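Local coordinates for uncharacterized protein (Legionella pneumophila subsp. pneumophila str. Philadelphia 1, PDB 4RD8), which is of unknown function but adopts an all-helical fold and belongs to the DUF5636 family, at residues E53-R58 with P211-V216; M57-K62 with K69-Q74; E46-L51 with W135-L140. The protein carries 3 engineered substitutions. All blocks are in the same frame, centred on the assembly; numbering follows the deposited sequence. Where two conformers were deposited one is given.

In the fold
Helix 41-61 takes part in all three contacts, meeting a different helix in each. Contact 3 lies deepest, its centre about 9 Å from the centre of the chain, and is made mainly by leucines with the aliphatic part of Gln47. Contact 1, about 17 Å out, is still largely buried but smaller, a leucine against valines with one threonine hydroxyl at its border. Contact 2 lies farthest out, about 21 Å, and there a polar cluster around Gln74 joins a small apolar patch. Contacts 1 and 2 touch through Val212 and Leu59, contacts 1 and 3 through Leu213 and Leu51, whereas contacts 2 and 3 stay about 7 Å apart at their nearest atoms.

Contact 1. Residues E53-R58 with P211-V216; sequences EQLTMR and PVLREV
Leu55 sets its CG trans to the backbone N (chi1 179°), and Val212 does the same with CG1 (chi1 176°), which brings Leu55 CG within 4.0 Å of Val212 CG1. The setting is a helix-helix crossing in an all-helical fold: the segments 53-58 and 211-216 have axes 8.7 Å apart at closest approach, with their N-to-C directions 75° from each other. Leu55 carries the apolar part. Its CD2 reaches past the valine to the backbone of the other helix, 3.7 Å from Leu213 CA, and is flanked there by Leu213 CD1 and, at 4.1 Å, by Val216 CG2. One leucine branch thus touches two successive turns of helix 211-218. Leu78 of helix 69-85 also packs on Leu55, so helix 69-85 also borders the crossing. Asn52, one turn before Thr56, ties the two helices by a polar route, its OD1 accepting a hydrogen bond from Leu213 N and a weak one from Val212 N. The Asn52 carbonyl oxygen is hydrogen-bonded to the Thr56 hydroxyl. The side chains of Thr56 and Val212 run roughly perpendicular to each other, and the contact ends with Thr56 OG1 against the methyl Val212 CG2, 3.2 Å away.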
# COMPACT_ATOMS: atom_id res chain seq x y z
N GLU A 53 6.38 -9.58 12.22
CA GLU A 53 6.13 -10.21 13.51
C GLU A 53 4.72 -10.80 13.56
O GLU A 53 4.52 -11.89 14.09
CB GLU A 53 6.35 -9.23 14.66
CG GLU A 53 6.28 -9.89 16.01
CD GLU A 53 6.79 -9.00 17.12
OE1 GLU A 53 6.02 -8.13 17.59
OE2 GLU A 53 7.96 -9.17 17.53
N GLN A 54 3.76 -10.09 13.00
CA GLN A 54 2.39 -10.59 12.96
C GLN A 54 2.29 -11.85 12.08
O GLN A 54 1.63 -12.82 12.44
CB GLN A 54 1.42 -9.49 12.51
CG GLN A 54 1.33 -8.33 13.50
CD GLN A 54 0.24 -7.34 13.14
OE1 GLN A 54 -0.67 -7.65 12.38
NE2 GLN A 54 0.34 -6.12 13.68
N LEU A 55 2.98 -11.82 10.94
CA LEU A 55 3.05 -12.98 10.05
C LEU A 55 3.74 -14.18 10.71
O LEU A 55 3.25 -15.32 10.62
CB LEU A 55 3.78 -12.60 8.76
CG LEU A 55 3.99 -13.67 7.68
CD1 LEU A 55 2.64 -14.22 7.21
CD2 LEU A 55 4.78 -13.09 6.51
N THR A 56 4.88 -13.93 11.36
CA THR A 56 5.61 -14.97 12.08
C THR A 56 4.71 -15.63 13.13
O THR A 56 4.69 -16.85 13.27
CB THR A 56 6.84 -14.38 12.81
OG1 THR A 56 7.74 -13.82 11.84
CG2 THR A 56 7.56 -15.46 13.59
N MSE A 57 3.98 -14.79 13.86
CA MSE A 57 3.02 -15.25 14.86
C MSE A 57 1.98 -16.16 14.23
O MSE A 57 1.64 -17.22 14.75
CB MSE A 57 2.30 -14.04 15.45
CG MSE A 57 2.54 -13.80 16.92
SE MSE A 57 1.11 -12.68 17.62
CE MSE A 57 -0.42 -13.72 17.01
N ARG A 58 1.48 -15.72 13.09
CA ARG A 58 0.41 -16.39 12.36
C ARG A 58 0.82 -17.78 11.88
O ARG A 58 0.12 -18.76 12.12
CB ARG A 58 0.02 -15.52 11.17
CG ARG A 58 -1.38 -15.73 10.65
CD ARG A 58 -1.70 -14.65 9.64
NE ARG A 58 -3.03 -14.82 9.06
CZ ARG A 58 -4.10 -14.13 9.43
NH1 ARG A 58 -4.01 -13.22 10.39
NH2 ARG A 58 -5.26 -14.36 8.84
N PRO A 211 12.88 -11.44 8.09
CA PRO A 211 13.22 -12.67 7.36
C PRO A 211 12.00 -13.51 6.97
O PRO A 211 12.05 -14.18 5.93
CB PRO A 211 14.08 -13.44 8.36
CG PRO A 211 13.63 -12.96 9.69
CD PRO A 211 13.31 -11.51 9.50
N VAL A 212 10.95 -13.48 7.78
CA VAL A 212 9.75 -14.27 7.49
C VAL A 212 8.93 -13.66 6.37
O VAL A 212 8.52 -14.35 5.44
CB VAL A 212 8.89 -14.47 8.75
CG1 VAL A 212 7.60 -15.20 8.41
CG2 VAL A 212 9.67 -15.25 9.80
N LEU A 213 8.71 -12.35 6.45
CA LEU A 213 8.02 -11.62 5.39
C LEU A 213 8.79 -11.78 4.09
O LEU A 213 8.20 -11.95 3.02
CB LEU A 213 7.89 -10.14 5.77
CG LEU A 213 7.26 -9.19 4.74
CD1 LEU A 213 5.87 -9.66 4.33
CD2 LEU A 213 7.21 -7.75 5.28
N ARG A 214 10.12 -11.77 4.18
CA ARG A 214 10.97 -11.86 3.01
C ARG A 214 10.84 -13.19 2.27
O ARG A 214 10.63 -13.22 1.06
CB ARG A 214 12.43 -11.62 3.40
CG ARG A 214 13.44 -12.08 2.37
CD ARG A 214 14.86 -12.03 2.92
NE ARG A 214 15.74 -12.99 2.26
CZ ARG A 214 17.04 -13.09 2.47
NH1 ARG A 214 17.65 -12.28 3.32
NH2 ARG A 214 17.75 -14.00 1.82
N GLU A 215 10.95 -14.29 3.01
CA GLU A 215 10.91 -15.62 2.41
C GLU A 215 9.54 -15.94 1.81
O GLU A 215 9.46 -16.54 0.74
CB GLU A 215 11.29 -16.68 3.45
CG GLU A 215 11.44 -18.09 2.89
CD GLU A 215 11.86 -19.09 3.95
OE1 GLU A 215 12.17 -18.65 5.07
OE2 GLU A 215 11.87 -20.30 3.66
N VAL A 216 8.47 -15.51 2.48
CA VAL A 216 7.11 -15.75 2.00
C VAL A 216 6.86 -15.04 0.67
O VAL A 216 6.28 -15.63 -0.25
CB VAL A 216 6.05 -15.33 3.05
CG1 VAL A 216 4.64 -15.43 2.47
CG2 VAL A 216 6.18 -16.19 4.31

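Contact 2. Residues M57-K62 with K69-Q74; sequences MRLKEK and KGATKQ
Gln74 OE1 receives two donors from the last turn of helix 41-61 and the residue after it: Arg58 NE at 2.7 Å and Lys62 NZ at 2.5 Å from Gln74 OE1, the latter very short, so its exact length deserves caution. The arginine bond is bent, with an N-H...O angle of 132°, and NE is tilted from the carbonyl plane. Guanidinium and amide planes are nevertheless only 22° apart, and OE1 lies near the guanidinium edge, somewhat out of its plane. Gln74 is bent at its second torsion, while Lys62 stretches out beyond CG to meet it from the opposite direction. NH1 is hydrogen-bonded elsewhere in the structure, and NH2 forms a salt bridge with Glu81 and a weak hydrogen bond with Thr77, whose hydroxyl also bonds the Gln74 carbonyl oxygen. The arginine, and the lysine if its short bond is real, would be expected to polarise the C=O. Beneath this polar group, Leu59 CD2 rests 3.6 Å from Ala71 CA and 3.8 Å from Gln74 CB, with Leu64 of the connecting loop packing on both Leu59 and Gln74. With segment axes 10.1 Å apart, this is an alpha-alpha hairpin (helix-loop-helix) whose arms are splayed, 135° rather than near 180°.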
# COMPACT_ATOMS: atom_id res chain seq x y z
N MSE A 57 3.98 -14.79 13.86
CA MSE A 57 3.02 -15.25 14.86
C MSE A 57 1.98 -16.16 14.23
O MSE A 57 1.64 -17.22 14.75
CB MSE A 57 2.30 -14.04 15.45
CG MSE A 57 2.54 -13.80 16.92
SE MSE A 57 1.11 -12.68 17.62
CE MSE A 57 -0.42 -13.72 17.01
N ARG A 58 1.48 -15.72 13.09
CA ARG A 58 0.41 -16.39 12.36
C ARG A 58 0.82 -17.78 11.88
O ARG A 58 0.12 -18.76 12.12
CB ARG A 58 0.02 -15.52 11.17
CG ARG A 58 -1.38 -15.73 10.65
CD ARG A 58 -1.70 -14.65 9.64
NE ARG A 58 -3.03 -14.82 9.06
CZ ARG A 58 -4.10 -14.13 9.43
NH1 ARG A 58 -4.01 -13.22 10.39
NH2 ARG A 58 -5.26 -14.36 8.84
N LEU A 59 1.97 -17.85 11.21
CA LEU A 59 2.50 -19.12 10.70
C LEU A 59 2.72 -20.13 11.82
O LEU A 59 2.34 -21.30 11.70
CB LEU A 59 3.81 -18.89 9.95
CG LEU A 59 3.78 -18.00 8.71
CD1 LEU A 59 5.15 -17.97 8.06
CD2 LEU A 59 2.73 -18.49 7.73
N LYS A 60 3.34 -19.67 12.90
CA LYS A 60 3.69 -20.54 14.02
C LYS A 60 2.44 -21.12 14.68
O LYS A 60 2.40 -22.31 15.01
CB LYS A 60 4.52 -19.78 15.06
CG LYS A 60 5.94 -19.46 14.61
CD LYS A 60 6.66 -18.57 15.62
N GLU A 61 1.43 -20.28 14.87
CA GLU A 61 0.18 -20.71 15.48
C GLU A 61 -0.46 -21.85 14.68
O GLU A 61 -1.08 -22.75 15.24
CB GLU A 61 -0.79 -19.53 15.61
CG GLU A 61 -2.06 -19.81 16.40
CD GLU A 61 -2.70 -18.55 16.96
N LYS A 62 -0.29 -21.81 13.36
CA LYS A 62 -0.92 -22.78 12.47
C LYS A 62 0.01 -23.92 12.09
O LYS A 62 -0.34 -24.77 11.26
CB LYS A 62 -1.45 -22.08 11.21
CG LYS A 62 -2.80 -21.43 11.44
CD LYS A 62 -3.13 -20.39 10.40
CE LYS A 62 -4.29 -19.54 10.89
NZ LYS A 62 -4.52 -18.34 10.03
N LYS A 69 3.24 -23.54 1.34
CA LYS A 69 2.23 -22.92 0.49
C LYS A 69 1.32 -22.04 1.33
O LYS A 69 1.13 -20.86 1.03
CB LYS A 69 1.40 -23.98 -0.24
N GLY A 70 0.77 -22.62 2.40
CA GLY A 70 -0.14 -21.91 3.28
C GLY A 70 0.40 -20.60 3.83
O GLY A 70 -0.38 -19.75 4.25
N ALA A 71 1.72 -20.45 3.83
CA ALA A 71 2.34 -19.18 4.22
C ALA A 71 1.93 -18.03 3.30
O ALA A 71 1.61 -16.93 3.76
CB ALA A 71 3.87 -19.32 4.25
N THR A 72 1.94 -18.29 1.99
CA THR A 72 1.50 -17.29 1.01
C THR A 72 0.04 -16.92 1.28
O THR A 72 -0.34 -15.75 1.19
CB THR A 72 1.66 -17.79 -0.44
OG1 THR A 72 3.05 -17.90 -0.76
CG2 THR A 72 0.99 -16.84 -1.43
N LYS A 73 -0.76 -17.93 1.60
CA LYS A 73 -2.16 -17.71 1.93
C LYS A 73 -2.30 -16.90 3.21
O LYS A 73 -3.12 -15.99 3.30
CB LYS A 73 -2.89 -19.05 2.05
CG LYS A 73 -4.40 -18.96 1.88
CD LYS A 73 -5.14 -19.36 3.15
CE LYS A 73 -6.64 -19.40 2.92
NZ LYS A 73 -7.37 -19.93 4.11
N GLN A 74 -1.49 -17.23 4.22
CA GLN A 74 -1.54 -16.53 5.50
C GLN A 74 -1.18 -15.05 5.40
O GLN A 74 -1.81 -14.21 6.04
CB GLN A 74 -0.67 -17.23 6.54
CG GLN A 74 -1.28 -18.51 7.07
CD GLN A 74 -2.70 -18.31 7.53
OE1 GLN A 74 -2.99 -17.42 8.33
NE2 GLN A 74 -3.61 -19.13 7.01

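Contact 3. Residues E46-L51 with W135-L140; sequences EQLIEL and WCLIIL
Leu137 and Leu140 meet Gln47, Leu48 and Leu51 where two helices of the buried all-helical interior cross almost perpendicularly, the segment axes at 100° and 9.3 Å apart. At the start of 135-140, Trp135 takes no part, packing on helix 157-162 and meeting Tyr162 edge-to-face. Cys136 follows, its CB directed at segment 46-51, but its side chain packs on Ile79 of helix 69-85, as Ile139 does on Ile82 and Leu83. Leu137 makes the first close contact: its CD2 fits between Gln47 and Leu48, 3.6 Å from Gln47 CB and equally near the backbone N of Leu48. Leu48 CB points away from this helix, yet its chi1 of -73° leaves CG on the side opposite the carbonyl carbon, and CD2 returns to lie 3.7 Å from Leu137 CD2. Leu198 of helix 195-204 packs on Leu137 as well. One turn after Leu137, Leu140 completes the interface. Its CB lies 3.7 Å from Gln47 CG, the two side chains lying alongside each other and running in opposing directions. At the end of its side chain, Leu140 CD1 spans a turn of the facing helix, 3.9 Å from the carbonyl O of Gln47 and 4.2 Å from CB of Leu51.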
# COMPACT_ATOMS: atom_id res chain seq x y z
N GLU A 46 10.01 0.07 10.72
CA GLU A 46 9.32 -0.23 11.98
C GLU A 46 8.01 -0.97 11.71
O GLU A 46 7.69 -1.94 12.40
CB GLU A 46 9.09 1.05 12.79
CG GLU A 46 10.39 1.71 13.25
CD GLU A 46 10.17 2.95 14.10
OE1 GLU A 46 9.06 3.51 14.05
OE2 GLU A 46 11.11 3.37 14.82
N GLN A 47 7.25 -0.52 10.71
CA GLN A 47 6.02 -1.22 10.34
C GLN A 47 6.27 -2.53 9.59
O GLN A 47 5.47 -3.46 9.68
CB GLN A 47 5.06 -0.30 9.57
CG GLN A 47 4.24 0.62 10.47
CD GLN A 47 5.11 1.59 11.25
OE1 GLN A 47 5.87 2.36 10.66
NE2 GLN A 47 5.02 1.55 12.58
N LEU A 48 7.37 -2.62 8.85
CA LEU A 48 7.74 -3.88 8.20
C LEU A 48 8.12 -4.94 9.23
O LEU A 48 7.76 -6.11 9.09
CB LEU A 48 8.89 -3.68 7.19
CG LEU A 48 8.55 -2.98 5.88
CD1 LEU A 48 9.82 -2.61 5.13
CD2 LEU A 48 7.68 -3.89 5.01
N ILE A 49 8.84 -4.52 10.26
CA ILE A 49 9.14 -5.38 11.40
C ILE A 49 7.84 -5.88 12.04
O ILE A 49 7.70 -7.06 12.36
CB ILE A 49 10.03 -4.66 12.44
CG1 ILE A 49 11.45 -4.51 11.89
CG2 ILE A 49 10.05 -5.43 13.75
CD1 ILE A 49 12.31 -3.54 12.66
N GLU A 50 6.88 -4.97 12.22
CA GLU A 50 5.60 -5.31 12.84
C GLU A 50 4.83 -6.30 11.97
O GLU A 50 4.28 -7.28 12.47
CB GLU A 50 4.77 -4.05 13.10
CG GLU A 50 3.36 -4.29 13.64
CD GLU A 50 3.34 -4.90 15.04
OE1 GLU A 50 4.27 -4.62 15.84
OE2 GLU A 50 2.39 -5.65 15.35
N LEU A 51 4.82 -6.05 10.66
CA LEU A 51 4.13 -6.92 9.71
C LEU A 51 4.79 -8.29 9.73
O LEU A 51 4.10 -9.32 9.74
CB LEU A 51 4.18 -6.32 8.31
CG LEU A 51 3.43 -7.10 7.22
CD1 LEU A 51 1.94 -7.11 7.50
CD2 LEU A 51 3.72 -6.51 5.84
N TRP A 135 -0.10 0.10 1.64
CA TRP A 135 -1.26 0.47 2.43
C TRP A 135 -1.26 -0.15 3.82
O TRP A 135 -1.58 0.52 4.80
CB TRP A 135 -2.57 0.27 1.64
CG TRP A 135 -2.70 1.40 0.68
CD1 TRP A 135 -2.34 1.42 -0.63
CD2 TRP A 135 -3.11 2.74 1.01
NE1 TRP A 135 -2.55 2.68 -1.16
CE2 TRP A 135 -3.01 3.51 -0.17
CE3 TRP A 135 -3.56 3.35 2.19
CZ2 TRP A 135 -3.36 4.86 -0.20
CZ3 TRP A 135 -3.90 4.70 2.15
CH2 TRP A 135 -3.80 5.44 0.95
N CYS A 136 -0.86 -1.42 3.93
CA CYS A 136 -0.73 -2.01 5.26
C CYS A 136 0.27 -1.24 6.13
O CYS A 136 0.04 -1.10 7.32
CB CYS A 136 -0.33 -3.49 5.20
SG CYS A 136 -1.62 -4.55 4.52
N LEU A 137 1.37 -0.77 5.54
CA LEU A 137 2.36 -0.03 6.32
C LEU A 137 1.77 1.29 6.84
O LEU A 137 1.96 1.67 8.00
CB LEU A 137 3.63 0.22 5.50
CG LEU A 137 4.38 -1.05 5.06
CD1 LEU A 137 5.52 -0.68 4.11
CD2 LEU A 137 4.93 -1.82 6.27
N ILE A 138 1.07 1.99 5.96
CA ILE A 138 0.35 3.22 6.31
C ILE A 138 -0.66 2.98 7.43
O ILE A 138 -0.70 3.74 8.40
CB ILE A 138 -0.36 3.79 5.08
CG1 ILE A 138 0.67 4.41 4.15
CG2 ILE A 138 -1.40 4.84 5.46
CD1 ILE A 138 0.19 4.45 2.71
N ILE A 139 -1.46 1.92 7.30
CA ILE A 139 -2.46 1.59 8.31
C ILE A 139 -1.82 1.21 9.64
O ILE A 139 -2.23 1.70 10.68
CB ILE A 139 -3.39 0.46 7.84
CG1 ILE A 139 -4.16 0.93 6.60
CG2 ILE A 139 -4.35 0.02 8.95
CD1 ILE A 139 -4.60 -0.22 5.68
N LEU A 140 -0.81 0.34 9.62
CA LEU A 140 -0.08 -0.01 10.84
C LEU A 140 0.58 1.21 11.49
O LEU A 140 0.60 1.31 12.72
CB LEU A 140 0.97 -1.09 10.56
CG LEU A 140 0.42 -2.47 10.16
CD1 LEU A 140 1.56 -3.37 9.69
CD2 LEU A 140 -0.29 -3.13 11.33